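Long-range contacts in phosphoacetylglucosamine mutase (PDB 5O9X), which interconverts the 6-phosphate and 1-phosphate of N-acetylglucosamine as a phosphoacetylglucosamine mutase of the phosphohexomutase superfamily: residues V6-I10 with T150-A154; Q60-V66 with G77-P83; Y192-A196 with E227-P233; L312-F316 with I438-W444; V465-F471 with D538-V542. The protein carries 1 engineered substitution. All blocks are in the same frame, centred on the assembly; numbering follows the deposited sequence.

Contact 1. Residues V6-I10 with T150-A154; sequences VRKAI and TATEA
Val6 meets Glu153 and Thr152 at one end of this small interface, where the N-terminal helix 4-14 packs on the finishing turn of helix 138-151. Its two methyls divide the work. CG2, set beside its own backbone N, lies 3.5 Å from Glu153 OE2, while CG1, anti to that N (chi1 160°), turns toward Thr152 and comes no closer than 4.4 Å to its CA. The glutamate chain is extended beyond CG, crosses the valine at a slant and brings its carboxylate against a methyl group. Val6 O is engaged within its own helix, taking the N-H of Ile10.

One turn on, Ala9 points at Ala151 and the two CB atoms stand 4.0 Å apart. Ala151 CB also lies 3.7 Å from Ala9 O, a close approach of backbones that two short side chains allow.

Ile10 closes the row. Its CD1 reaches Thr152 CG2 at 3.8 Å, and CG1 lies 4.3 Å from Ala151 CB. Thr152 turns its methyl to the isoleucine, whereas OG1 hydrogen-bonds Thr51 of helix 40-56; Leu48 of that helix touches both Ile10 and Thr152. Glu153 leaves the helix with positive phi (67°) in a Schellman motif, with its N bonded to Thr150 O.

Across the two segments, then, the helices are joined by methyl-to-methyl and methyl-to-oxygen packing, without hydrogen bonds or salt bridges. The chemistry implies an attachment made by van der Waals packing of small apolar groups, with an exposed carboxylate at one margin, Thr152 OG1 being paired with Thr51 and Val6 O within its own helix.

Contact 2. Residues Q60-V66 with G77-P83; sequences QWIGVMV and GVKLVDP
The Gln60 amide turns one face to the CB-CG edge of Pro83, the two side chains crossing at about a right angle, with Pro83 CB 3.8 Å from Gln60 CD. Ile62 CD1 also reaches Pro83 CG, at 3.8 Å, these two side chains running side by side.

Beyond this end the segments form an antiparallel hairpin. Gly63 with Val81 and Met65 with Lys79 are the hydrogen-bonded pairs. Gly63 N meets Val81 O on a lone pair in the carbonyl plane, at 2.9 Å and nearly straight (172°), whereas Val81 N approaches Gly63 O from 38° above its plane. Both bonds between Met65 and Lys79 lie in the carbonyl plane. CA-H groups add contacts between them, Val66 CA coming 3.3 Å from Gly77 O. Val64 CG2 and Leu80 CD2, 4.2 Å apart, pack on one face of the sheet.

Strand 61-66 is also hydrogen-bonded along strand 127-132, placing the hairpin inside the mixed sheet of domain I. Helix 40-56 covers the face bearing Val78 and Leu80; helix 164-176 touches Met65 and Lys79 on the other, where the side chain of Lys79 comes to about 6 Å from the bound glucose 1,6-bisphosphate.

Contact 3. Residues Y192-A196 with E227-P233; sequences YEKLA and ELIKYLP
Two helices of domain II, 188-202 and 221-231, pack through a pair of tyrosines, Tyr192 and Tyr231. The axes of the helix segments 192-196 and 227-231 approach to 9.0 Å and cross at -54°. Tyr192 CB sits over the face of the Tyr231 ring, a CH-pi contact with 3.6 Å from CB to the ring centroid and only 18° off the normal. The rings themselves meet obliquely, with planes 34° apart. With CG beside its own backbone N, the Tyr192 ring lies along helix 221-231, pointing toward its N-terminal end, and Leu228 N lies over one face, offset toward the rim.

Glu227 crosses the same ring at about a right angle, its CG 3.4 Å from Tyr192 CE2. The methylene part of the glutamate does the packing, because the chain bends at chi2 and its carboxylate takes Lys230 NZ, one turn on in the same helix, on OE1 at 2.8 Å, a salt bridge on the syn side. Tyr192 OH finds its partners beyond both segments, in Glu188 and Gln166.

Further along, Glu193 CG touches Tyr231 CE1 at 3.8 Å, while its OE2 is held by Gln189. Ala196 brings CB to 3.3 Å from Tyr231 O, a close fit of a methyl against the last helical turn, and Leu232 CD2 flanks it. On the inner side Leu195 CB meets Leu228 CD1 at 4.1 Å, and both leucines touch Ile429 of helix 428-442.

Helix 221-231 links the neighbouring parallel strands 212-215 and 240-243, so this packing sets helix 188-202 against the helix of a beta-alpha-beta crossover, as in the layered alpha/beta/alpha domains of phosphohexomutases.

Contact 4. Residues L312-F316 with I438-W444; sequences LAASF and ILAHKGW
Helix segments 312-316 and 438-442 run at 45° to each other with axes 11.0 Å apart, closest in backbone at Phe316 and Ile438, a separation filled by large side chains. Ile438 lies between Leu312 and Phe316. Leu312 and Ile438 reach toward each other tip to tip, with Leu312 CG 3.7 Å from Ile438 CG2; Ile438 CG1 lies 3.5 Å from Phe316 CD2, and CG2 also touches the ring, while CD1 goes on to Ala313. That ring continues to His441, whose CB is 3.6 Å from Phe316 CE1. Phe316 CZ stands over one face of the imidazole, the two planes 47° apart, and His441 NE2 hydrogen-bonds Val202 O.

Both helices belong to domain III, where helix 306-324 precedes the first strand, 332-337, of the mixed sheet and 428-442 comes after its last strand, 385-389. Helix 405-420 also meets this core, Cys413 touching both Phe316 and His441.

At the other margin Lys442 stretches past Leu312 and bends at its last torsion (chi4 -62°), bringing NZ to 2.9 Å from Ser315 OG, to which it donates a hydrogen bond. Asp319 offers a longer, weak ion pair to the same ammonium. The aliphatic part of this lysine is used too: CD lies over one face of the Trp444 indole. The Leu312 and Trp444 side chains slide past each other in opposite directions, Leu312 CD1 3.7 Å from Trp444 CZ3, and Trp449 of helix 446-451 touches both residues.

Contact 5. Residues V465-F471 with D538-V542; sequences VAERSIF and DAGTV. Unlike the reference sequence in segment 465-471: Glu467 (reference Asp).
Ala539, in the last turn of helix 522-539, meets Phe471 and Ile470 on the loop that follows strand 458-463. Its CB lies 4.4 Å from Phe471 CZ, and its carbonyl O receives Ile470 CD1 at 3.7 Å. The isoleucine CG1 stands between its backbone N and carbonyl carbon (chi1 76°), which sends CD1 out to the helix end.

Gly540, where the chain leaves the helix, is the centre of the contact. Its CA sits at the edge of the Phe471 ring, near the ring plane and 3.7 Å from CZ, with Val465 CG1 3.9 Å away; the position is enclosed by the two side chains. Gly540 O accepts the N-H of Ala466 at 2.8 Å, the one hydrogen bond between the segments. It is bent, with 141° at the hydrogen, and the donor is tilted from the carbonyl plane. Val465 CB packs against this oxygen at 3.4 Å.

Thr541 adds only a loose flank beside Ala466. Behind the contact the loop is braced by Glu467, whose OE1 accepts from both Ser469 N and Ser469 OG, the latter at 2.6 Å, across the start of the 3-10 turn 468-470. Pro483 touches Ile470, Phe471 and Ala539 together, and Val513 of strand 513-518 touches Val465 and Phe471.

The contact joins the C-terminal end of helix 522-539 to the loop between strands 458-463 and 472-474, part of the helix-on-sheet packing of the C-terminal phosphohexomutase domain.

How the contacts relate
The five contacts sample all four domains in chain order. Contact 2, nested inside the loop closed by contact 1, is a hairpin in the domain I sheet; contact 1, its centre about 19 Å away, packs the N-terminal helix on helix 138-151 of that domain. Contacts 3, 4 and 5 follow in series, in domain II, domain III and the C-terminal domain. Helix 428-442 carries part of contact 4 and also touches Leu195 and Leu228 of contact 3, about 21 Å away between centres, so it bridges domains II and III. The side chains of Lys79 in contact 2 and Phe471 in contact 5 lie about 6 and 11 Å from the bisphosphate sugar, consistent with a cleft between the domains.

Contact 1. Residues V6-I10 with T150-A154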
# COMPACT_ATOMS: atom_id res chain seq x y z
N VAL A 6 31.45 -18.96 0.94
CA VAL A 6 30.16 -18.27 1.19
C VAL A 6 29.73 -18.48 2.65
O VAL A 6 29.53 -17.50 3.36
CB VAL A 6 29.06 -18.69 0.16
CG1 VAL A 6 27.65 -18.40 0.64
CG2 VAL A 6 29.29 -18.01 -1.18
N ARG A 7 29.66 -19.74 3.09
CA ARG A 7 29.22 -20.11 4.43
C ARG A 7 30.12 -19.44 5.49
O ARG A 7 29.65 -19.10 6.59
CB ARG A 7 29.13 -21.65 4.52
CG ARG A 7 29.20 -22.31 5.90
CD ARG A 7 29.30 -23.85 5.81
NE ARG A 7 28.26 -24.39 4.91
CZ ARG A 7 28.47 -24.89 3.68
NH1 ARG A 7 29.71 -24.97 3.17
NH2 ARG A 7 27.44 -25.30 2.95
N LYS A 8 31.37 -19.19 5.13
CA LYS A 8 32.34 -18.49 5.97
C LYS A 8 32.09 -16.97 5.98
O LYS A 8 32.05 -16.37 7.05
CB LYS A 8 33.79 -18.80 5.52
CG LYS A 8 34.90 -18.07 6.29
CD LYS A 8 35.15 -18.67 7.68
CE LYS A 8 36.58 -18.46 8.16
NZ LYS A 8 37.04 -17.06 7.96
N ALA A 9 31.95 -16.37 4.80
CA ALA A 9 31.65 -14.94 4.71
C ALA A 9 30.32 -14.63 5.44
O ALA A 9 30.26 -13.60 6.11
CB ALA A 9 31.66 -14.45 3.27
N ILE A 10 29.32 -15.54 5.39
CA ILE A 10 28.03 -15.35 6.13
C ILE A 10 28.24 -15.20 7.65
O ILE A 10 27.78 -14.22 8.25
CB ILE A 10 26.94 -16.35 5.71
CG1 ILE A 10 26.53 -16.08 4.27
CG2 ILE A 10 25.71 -16.33 6.63
CD1 ILE A 10 25.68 -17.17 3.65
N THR A 150 26.93 -8.98 -0.07
CA THR A 150 28.32 -9.13 -0.47
C THR A 150 28.77 -10.52 0.00
O THR A 150 29.44 -11.24 -0.74
CB THR A 150 29.22 -8.06 0.13
OG1 THR A 150 29.05 -8.08 1.54
CG2 THR A 150 28.84 -6.73 -0.33
N ALA A 151 28.35 -10.91 1.21
CA ALA A 151 28.71 -12.21 1.77
C ALA A 151 28.18 -13.35 0.89
O ALA A 151 28.89 -14.30 0.60
CB ALA A 151 28.26 -12.34 3.22
N THR A 152 26.95 -13.23 0.41
CA THR A 152 26.34 -14.29 -0.32
C THR A 152 26.70 -14.13 -1.78
O THR A 152 26.28 -14.94 -2.57
CB THR A 152 24.78 -14.30 -0.18
OG1 THR A 152 24.26 -13.05 -0.65
CG2 THR A 152 24.36 -14.49 1.23
N GLU A 153 27.46 -13.10 -2.13
CA GLU A 153 27.95 -12.86 -3.51
C GLU A 153 26.81 -12.52 -4.50
O GLU A 153 26.87 -12.82 -5.71
CB GLU A 153 28.82 -14.06 -4.04
CG GLU A 153 30.05 -14.33 -3.20
CD GLU A 153 30.78 -15.63 -3.58
OE1 GLU A 153 30.43 -16.28 -4.58
OE2 GLU A 153 31.69 -16.05 -2.82
N ALA A 154 25.74 -11.91 -3.99
CA ALA A 154 24.70 -11.47 -4.90
C ALA A 154 25.30 -10.27 -5.69
O ALA A 154 26.16 -9.53 -5.16
CB ALA A 154 23.45 -11.03 -4.09

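Contact 2. Residues Q60-V66 with G77-P83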
# COMPACT_ATOMS: atom_id res chain seq x y z
N GLN A 60 16.35 -13.82 -11.14
CA GLN A 60 15.48 -12.66 -11.40
C GLN A 60 15.74 -11.65 -10.28
O GLN A 60 16.12 -12.03 -9.19
CB GLN A 60 14.01 -13.05 -11.49
CG GLN A 60 13.54 -13.50 -12.89
CD GLN A 60 12.09 -13.92 -12.90
OE1 GLN A 60 11.69 -14.80 -12.17
NE2 GLN A 60 11.29 -13.29 -13.73
N TRP A 61 15.69 -10.37 -10.63
CA TRP A 61 15.86 -9.31 -9.66
C TRP A 61 14.78 -9.40 -8.59
O TRP A 61 13.56 -9.46 -8.86
CB TRP A 61 15.84 -7.95 -10.39
CG TRP A 61 17.06 -7.78 -11.22
CD1 TRP A 61 17.21 -8.10 -12.53
CD2 TRP A 61 18.32 -7.24 -10.78
NE1 TRP A 61 18.51 -7.77 -12.94
CE2 TRP A 61 19.20 -7.25 -11.89
CE3 TRP A 61 18.78 -6.72 -9.54
CZ2 TRP A 61 20.52 -6.80 -11.82
CZ3 TRP A 61 20.10 -6.25 -9.46
CH2 TRP A 61 20.96 -6.30 -10.61
N ILE A 62 15.24 -9.44 -7.35
CA ILE A 62 14.32 -9.32 -6.18
C ILE A 62 14.53 -7.91 -5.53
O ILE A 62 15.68 -7.45 -5.42
CB ILE A 62 14.68 -10.43 -5.19
CG1 ILE A 62 14.33 -11.83 -5.81
CG2 ILE A 62 13.96 -10.30 -3.83
CD1 ILE A 62 12.87 -11.96 -6.26
N GLY A 63 13.47 -7.27 -5.01
CA GLY A 63 13.69 -5.89 -4.46
C GLY A 63 13.63 -5.98 -2.94
O GLY A 63 12.94 -6.91 -2.36
N VAL A 64 14.33 -5.06 -2.28
CA VAL A 64 14.18 -4.86 -0.86
C VAL A 64 13.92 -3.37 -0.63
O VAL A 64 14.69 -2.58 -1.09
CB VAL A 64 15.48 -5.27 -0.09
CG1 VAL A 64 15.26 -5.07 1.40
CG2 VAL A 64 15.79 -6.76 -0.29
N MET A 65 12.84 -3.01 0.04
CA MET A 65 12.57 -1.59 0.34
C MET A 65 12.76 -1.42 1.84
O MET A 65 12.12 -2.17 2.63
CB MET A 65 11.11 -1.26 -0.02
CG MET A 65 10.73 0.21 0.27
SD MET A 65 11.61 1.35 -0.82
CE MET A 65 11.23 2.87 0.02
N VAL A 66 13.60 -0.48 2.25
CA VAL A 66 13.82 -0.27 3.68
C VAL A 66 12.92 0.94 4.08
O VAL A 66 13.19 2.07 3.71
CB VAL A 66 15.29 0.02 4.01
CG1 VAL A 66 15.45 0.31 5.53
CG2 VAL A 66 16.13 -1.21 3.53
N GLY A 77 11.88 -0.68 8.75
CA GLY A 77 11.40 -2.01 8.41
C GLY A 77 11.92 -2.41 7.08
O GLY A 77 12.61 -1.65 6.37
N VAL A 78 11.58 -3.62 6.68
CA VAL A 78 12.16 -4.13 5.40
C VAL A 78 11.14 -5.01 4.77
O VAL A 78 10.76 -6.03 5.40
CB VAL A 78 13.42 -5.03 5.58
CG1 VAL A 78 14.26 -4.98 4.35
CG2 VAL A 78 14.27 -4.62 6.72
N LYS A 79 10.69 -4.55 3.59
CA LYS A 79 9.76 -5.25 2.67
C LYS A 79 10.39 -5.95 1.45
O LYS A 79 11.12 -5.30 0.68
CB LYS A 79 8.85 -4.20 2.08
CG LYS A 79 7.53 -4.85 1.77
CD LYS A 79 6.50 -3.86 1.32
CE LYS A 79 6.70 -3.56 -0.14
NZ LYS A 79 5.55 -2.71 -0.54
N LEU A 80 10.09 -7.24 1.25
CA LEU A 80 10.55 -7.93 0.02
C LEU A 80 9.59 -7.80 -1.21
O LEU A 80 8.36 -7.83 -1.08
CB LEU A 80 10.94 -9.35 0.31
CG LEU A 80 12.17 -9.31 1.22
CD1 LEU A 80 11.82 -9.91 2.59
CD2 LEU A 80 13.27 -10.07 0.50
N VAL A 81 10.19 -7.68 -2.39
CA VAL A 81 9.46 -7.47 -3.65
C VAL A 81 9.86 -8.60 -4.62
O VAL A 81 11.01 -8.73 -4.97
CB VAL A 81 9.76 -6.09 -4.32
CG1 VAL A 81 8.85 -5.90 -5.58
CG2 VAL A 81 9.50 -4.96 -3.32
N ASP A 82 8.87 -9.35 -5.09
CA ASP A 82 9.08 -10.49 -6.02
C ASP A 82 9.18 -9.93 -7.46
O ASP A 82 8.87 -8.73 -7.72
CB ASP A 82 7.96 -11.52 -5.88
CG ASP A 82 8.33 -12.75 -5.04
OD1 ASP A 82 9.50 -13.00 -4.77
OD2 ASP A 82 7.43 -13.53 -4.64
N PRO A 83 9.54 -10.81 -8.43
CA PRO A 83 10.00 -10.25 -9.70
C PRO A 83 9.03 -9.38 -10.48
O PRO A 83 9.51 -8.55 -11.24
CB PRO A 83 10.33 -11.53 -10.53
CG PRO A 83 10.89 -12.43 -9.42
CD PRO A 83 9.77 -12.28 -8.40

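Contact 3. Residues Y192-A196 with E227-P233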
# COMPACT_ATOMS: atom_id res chain seq x y z
N TYR A 192 9.06 8.43 -14.10
CA TYR A 192 8.36 9.72 -14.34
C TYR A 192 7.83 9.81 -15.77
O TYR A 192 6.68 10.28 -16.00
CB TYR A 192 9.24 10.94 -14.10
CG TYR A 192 9.78 11.01 -12.67
CD1 TYR A 192 8.92 10.81 -11.57
CD2 TYR A 192 11.15 11.21 -12.43
CE1 TYR A 192 9.43 10.81 -10.21
CE2 TYR A 192 11.68 11.22 -11.12
CZ TYR A 192 10.83 11.02 -10.04
OH TYR A 192 11.35 11.03 -8.77
N GLU A 193 8.66 9.33 -16.72
CA GLU A 193 8.31 9.35 -18.16
C GLU A 193 7.05 8.51 -18.42
O GLU A 193 6.13 8.92 -19.19
CB GLU A 193 9.51 8.80 -18.95
CG GLU A 193 10.59 9.85 -19.00
CD GLU A 193 11.86 9.38 -19.72
OE1 GLU A 193 12.03 8.16 -19.91
OE2 GLU A 193 12.66 10.28 -20.12
N LYS A 194 7.00 7.33 -17.81
CA LYS A 194 5.84 6.44 -18.01
C LYS A 194 4.57 7.03 -17.43
O LYS A 194 3.51 7.04 -18.11
CB LYS A 194 6.09 5.08 -17.37
CG LYS A 194 5.04 4.01 -17.76
CD LYS A 194 5.28 2.79 -16.85
CE LYS A 194 4.25 1.67 -17.06
NZ LYS A 194 4.42 1.10 -18.41
N LEU A 195 4.64 7.49 -16.18
CA LEU A 195 3.47 8.16 -15.57
C LEU A 195 3.04 9.36 -16.39
O LEU A 195 1.81 9.51 -16.76
CB LEU A 195 3.74 8.54 -14.11
CG LEU A 195 3.38 7.50 -13.04
CD1 LEU A 195 4.37 6.38 -13.13
CD2 LEU A 195 3.55 8.23 -11.69
N ALA A 196 4.03 10.19 -16.79
CA ALA A 196 3.65 11.41 -17.55
C ALA A 196 2.99 11.09 -18.88
O ALA A 196 1.93 11.70 -19.24
CB ALA A 196 4.85 12.30 -17.74
N GLU A 227 9.61 16.36 -8.64
CA GLU A 227 10.34 15.91 -9.82
C GLU A 227 9.40 15.43 -10.96
O GLU A 227 9.60 15.81 -12.11
CB GLU A 227 11.34 14.79 -9.46
CG GLU A 227 12.43 14.44 -10.49
CD GLU A 227 13.33 15.59 -10.96
OE1 GLU A 227 13.45 16.65 -10.27
OE2 GLU A 227 13.92 15.45 -12.08
N LEU A 228 8.41 14.59 -10.61
CA LEU A 228 7.41 14.11 -11.54
C LEU A 228 6.75 15.30 -12.25
O LEU A 228 6.51 15.22 -13.44
CB LEU A 228 6.32 13.24 -10.81
CG LEU A 228 5.09 12.99 -11.74
CD1 LEU A 228 5.49 12.11 -12.93
CD2 LEU A 228 4.06 12.29 -10.80
N ILE A 229 6.48 16.41 -11.52
CA ILE A 229 5.74 17.54 -12.11
C ILE A 229 6.50 18.16 -13.32
O ILE A 229 5.88 18.56 -14.31
CB ILE A 229 5.49 18.53 -11.04
CG1 ILE A 229 4.35 17.96 -10.20
CG2 ILE A 229 5.04 19.94 -11.57
CD1 ILE A 229 4.13 18.70 -8.90
N LYS A 230 7.82 18.14 -13.27
CA LYS A 230 8.62 18.58 -14.45
C LYS A 230 8.37 17.77 -15.68
O LYS A 230 8.51 18.31 -16.78
CB LYS A 230 10.08 18.44 -14.15
CG LYS A 230 10.51 19.28 -12.95
CD LYS A 230 12.00 19.01 -12.82
CE LYS A 230 12.56 19.63 -11.55
NZ LYS A 230 13.99 19.13 -11.45
N TYR A 231 8.04 16.48 -15.55
CA TYR A 231 7.69 15.64 -16.70
C TYR A 231 6.27 15.76 -17.20
O TYR A 231 6.00 15.34 -18.30
CB TYR A 231 7.98 14.16 -16.40
CG TYR A 231 9.47 13.87 -16.22
CD1 TYR A 231 10.22 13.25 -17.24
CD2 TYR A 231 10.14 14.19 -15.01
CE1 TYR A 231 11.61 12.98 -17.05
CE2 TYR A 231 11.46 13.87 -14.83
CZ TYR A 231 12.20 13.30 -15.86
OH TYR A 231 13.56 12.97 -15.69
N LEU A 232 5.34 16.31 -16.38
CA LEU A 232 3.89 16.17 -16.72
C LEU A 232 3.50 17.07 -17.92
O LEU A 232 4.13 18.10 -18.10
CB LEU A 232 2.99 16.48 -15.51
CG LEU A 232 3.09 15.43 -14.37
CD1 LEU A 232 2.25 15.92 -13.20
CD2 LEU A 232 2.52 14.08 -14.83
N PRO A 233 2.46 16.70 -18.70
CA PRO A 233 2.12 17.54 -19.88
C PRO A 233 1.59 18.87 -19.45
O PRO A 233 1.10 19.01 -18.31
CB PRO A 233 1.08 16.71 -20.64
CG PRO A 233 0.54 15.75 -19.63
CD PRO A 233 1.63 15.48 -18.63

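Contact 4. Residues L312-F316 with I438-W444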
# COMPACT_ATOMS: atom_id res chain seq x y z
N LEU A 312 -15.03 5.67 -6.97
CA LEU A 312 -14.80 6.63 -8.06
C LEU A 312 -14.27 5.87 -9.30
O LEU A 312 -14.79 6.01 -10.42
CB LEU A 312 -13.82 7.76 -7.60
CG LEU A 312 -13.55 8.83 -8.69
CD1 LEU A 312 -14.82 9.69 -8.90
CD2 LEU A 312 -12.37 9.71 -8.41
N ALA A 313 -13.21 5.07 -9.11
CA ALA A 313 -12.59 4.31 -10.22
C ALA A 313 -13.54 3.23 -10.81
O ALA A 313 -13.62 3.09 -12.01
CB ALA A 313 -11.31 3.62 -9.70
N ALA A 314 -14.24 2.48 -9.93
CA ALA A 314 -15.21 1.49 -10.41
C ALA A 314 -16.33 2.14 -11.24
O ALA A 314 -16.73 1.56 -12.28
CB ALA A 314 -15.76 0.65 -9.26
N SER A 315 -16.83 3.31 -10.83
CA SER A 315 -17.89 4.00 -11.59
C SER A 315 -17.32 4.44 -12.96
O SER A 315 -17.95 4.22 -13.99
CB SER A 315 -18.31 5.23 -10.79
OG SER A 315 -18.94 6.19 -11.58
N PHE A 316 -16.17 5.13 -12.97
CA PHE A 316 -15.58 5.61 -14.22
C PHE A 316 -15.31 4.45 -15.19
O PHE A 316 -15.70 4.48 -16.34
CB PHE A 316 -14.27 6.33 -13.93
CG PHE A 316 -13.72 7.04 -15.14
CD1 PHE A 316 -14.52 7.94 -15.86
CD2 PHE A 316 -12.42 6.80 -15.55
CE1 PHE A 316 -14.00 8.59 -16.99
CE2 PHE A 316 -11.87 7.48 -16.64
CZ PHE A 316 -12.67 8.39 -17.34
N ILE A 438 -10.10 11.25 -13.51
CA ILE A 438 -11.50 10.92 -13.40
C ILE A 438 -12.39 12.12 -13.17
O ILE A 438 -13.46 12.28 -13.82
CB ILE A 438 -11.79 9.81 -12.35
CG1 ILE A 438 -11.10 8.50 -12.78
CG2 ILE A 438 -13.35 9.59 -12.30
CD1 ILE A 438 -11.08 7.47 -11.61
N LEU A 439 -12.05 12.92 -12.17
CA LEU A 439 -12.85 14.15 -11.89
C LEU A 439 -12.89 15.06 -13.11
O LEU A 439 -13.93 15.71 -13.35
CB LEU A 439 -12.26 14.96 -10.74
CG LEU A 439 -12.33 14.13 -9.43
CD1 LEU A 439 -11.48 14.87 -8.38
CD2 LEU A 439 -13.77 13.83 -8.92
N ALA A 440 -11.77 15.14 -13.85
CA ALA A 440 -11.70 16.03 -15.04
C ALA A 440 -12.70 15.48 -16.11
O ALA A 440 -13.38 16.28 -16.78
CB ALA A 440 -10.29 16.06 -15.64
N HIS A 441 -12.73 14.15 -16.32
CA HIS A 441 -13.65 13.58 -17.29
C HIS A 441 -15.13 13.69 -16.89
O HIS A 441 -15.99 14.05 -17.72
CB HIS A 441 -13.34 12.11 -17.55
CG HIS A 441 -12.17 11.90 -18.47
ND1 HIS A 441 -12.34 11.76 -19.83
CD2 HIS A 441 -10.84 11.84 -18.24
CE1 HIS A 441 -11.15 11.59 -20.40
NE2 HIS A 441 -10.23 11.65 -19.46
N LYS A 442 -15.42 13.40 -15.63
CA LYS A 442 -16.80 13.49 -15.13
C LYS A 442 -17.26 14.95 -15.03
O LYS A 442 -18.48 15.22 -15.09
CB LYS A 442 -16.95 12.79 -13.73
CG LYS A 442 -16.81 11.23 -13.79
CD LYS A 442 -17.02 10.72 -12.31
CE LYS A 442 -17.15 9.21 -12.11
NZ LYS A 442 -18.34 8.68 -12.84
N GLY A 443 -16.32 15.87 -14.85
CA GLY A 443 -16.61 17.34 -14.68
C GLY A 443 -16.88 17.63 -13.21
O GLY A 443 -17.22 18.74 -12.82
N TRP A 444 -16.67 16.63 -12.35
CA TRP A 444 -17.03 16.73 -10.93
C TRP A 444 -16.04 17.54 -10.14
O TRP A 444 -14.81 17.57 -10.49
CB TRP A 444 -16.98 15.31 -10.31
CG TRP A 444 -18.22 14.54 -10.44
CD1 TRP A 444 -19.39 14.87 -11.19
CD2 TRP A 444 -18.44 13.25 -9.91
NE1 TRP A 444 -20.30 13.88 -11.03
CE2 TRP A 444 -19.75 12.85 -10.30
CE3 TRP A 444 -17.66 12.38 -9.09
CZ2 TRP A 444 -20.31 11.63 -9.91
CZ3 TRP A 444 -18.23 11.15 -8.71
CH2 TRP A 444 -19.52 10.79 -9.11

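Contact 5. Residues V465-F471 with D538-V542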
# COMPACT_ATOMS: atom_id res chain seq x y z
N VAL A 465 -1.97 -3.14 24.51
CA VAL A 465 -2.26 -4.30 25.37
C VAL A 465 -0.90 -4.95 25.72
O VAL A 465 0.06 -4.75 25.01
CB VAL A 465 -3.16 -5.35 24.60
CG1 VAL A 465 -4.53 -4.75 24.27
CG2 VAL A 465 -2.46 -5.81 23.33
N ALA A 466 -0.83 -5.82 26.73
CA ALA A 466 0.44 -6.56 27.06
C ALA A 466 0.83 -7.53 26.04
O ALA A 466 2.05 -7.78 25.82
CB ALA A 466 0.30 -7.36 28.36
N GLU A 467 -0.18 -8.17 25.40
CA GLU A 467 0.14 -9.37 24.65
C GLU A 467 -0.74 -9.49 23.42
O GLU A 467 -1.75 -10.19 23.47
CB GLU A 467 -0.18 -10.56 25.56
CG GLU A 467 0.88 -11.60 25.62
CD GLU A 467 1.05 -12.36 24.35
OE1 GLU A 467 1.21 -11.74 23.27
OE2 GLU A 467 1.07 -13.61 24.45
N ARG A 468 -0.40 -8.85 22.31
CA ARG A 468 -1.47 -8.76 21.28
C ARG A 468 -1.68 -10.16 20.60
O ARG A 468 -2.71 -10.38 19.94
CB ARG A 468 -1.23 -7.58 20.30
CG ARG A 468 -0.21 -7.88 19.31
CD ARG A 468 0.36 -6.63 18.64
NE ARG A 468 1.80 -6.93 18.57
CZ ARG A 468 2.55 -6.87 17.49
NH1 ARG A 468 2.10 -6.38 16.37
NH2 ARG A 468 3.83 -7.21 17.60
N SER A 469 -0.77 -11.11 20.86
CA SER A 469 -0.86 -12.46 20.28
C SER A 469 -2.05 -13.23 20.82
O SER A 469 -2.45 -14.21 20.21
CB SER A 469 0.41 -13.28 20.47
OG SER A 469 0.48 -13.78 21.80
N ILE A 470 -2.66 -12.78 21.91
CA ILE A 470 -3.90 -13.45 22.36
C ILE A 470 -5.17 -13.01 21.55
O ILE A 470 -6.25 -13.60 21.72
CB ILE A 470 -4.14 -13.31 23.86
CG1 ILE A 470 -4.66 -11.89 24.18
CG2 ILE A 470 -2.86 -13.65 24.65
CD1 ILE A 470 -5.15 -11.68 25.59
N PHE A 471 -5.04 -11.97 20.73
CA PHE A 471 -6.20 -11.49 19.89
C PHE A 471 -6.09 -12.16 18.52
O PHE A 471 -5.20 -11.82 17.72
CB PHE A 471 -6.15 -9.97 19.74
CG PHE A 471 -6.41 -9.27 21.03
CD1 PHE A 471 -7.73 -8.91 21.39
CD2 PHE A 471 -5.37 -9.12 21.99
CE1 PHE A 471 -7.99 -8.24 22.60
CE2 PHE A 471 -5.64 -8.48 23.20
CZ PHE A 471 -6.92 -8.07 23.52
N ASP A 538 -9.15 -4.10 28.82
CA ASP A 538 -9.40 -4.99 29.93
C ASP A 538 -8.92 -6.44 29.64
O ASP A 538 -8.06 -6.98 30.38
CB ASP A 538 -10.88 -4.90 30.29
CG ASP A 538 -11.26 -5.69 31.50
OD1 ASP A 538 -10.58 -6.70 31.80
OD2 ASP A 538 -12.28 -5.31 32.15
N ALA A 539 -9.39 -7.03 28.55
CA ALA A 539 -8.90 -8.37 28.17
C ALA A 539 -7.37 -8.45 27.92
O ALA A 539 -6.78 -9.52 28.15
CB ALA A 539 -9.68 -8.85 26.92
N GLY A 540 -6.72 -7.38 27.39
CA GLY A 540 -5.40 -7.57 26.81
C GLY A 540 -4.30 -7.26 27.80
O GLY A 540 -3.12 -7.26 27.45
N THR A 541 -4.71 -7.06 29.05
CA THR A 541 -3.92 -6.28 30.00
C THR A 541 -3.98 -6.96 31.39
O THR A 541 -3.59 -6.37 32.41
CB THR A 541 -4.39 -4.77 29.89
OG1 THR A 541 -3.27 -3.86 29.84
CG2 THR A 541 -5.49 -4.35 30.92
N VAL A 542 -4.37 -8.24 31.39
CA VAL A 542 -4.67 -9.01 32.63
C VAL A 542 -3.43 -9.26 33.51
O VAL A 542 -2.54 -10.03 33.16
CB VAL A 542 -5.56 -10.29 32.37
CG1 VAL A 542 -6.97 -9.90 31.90
CG2 VAL A 542 -4.92 -11.28 31.38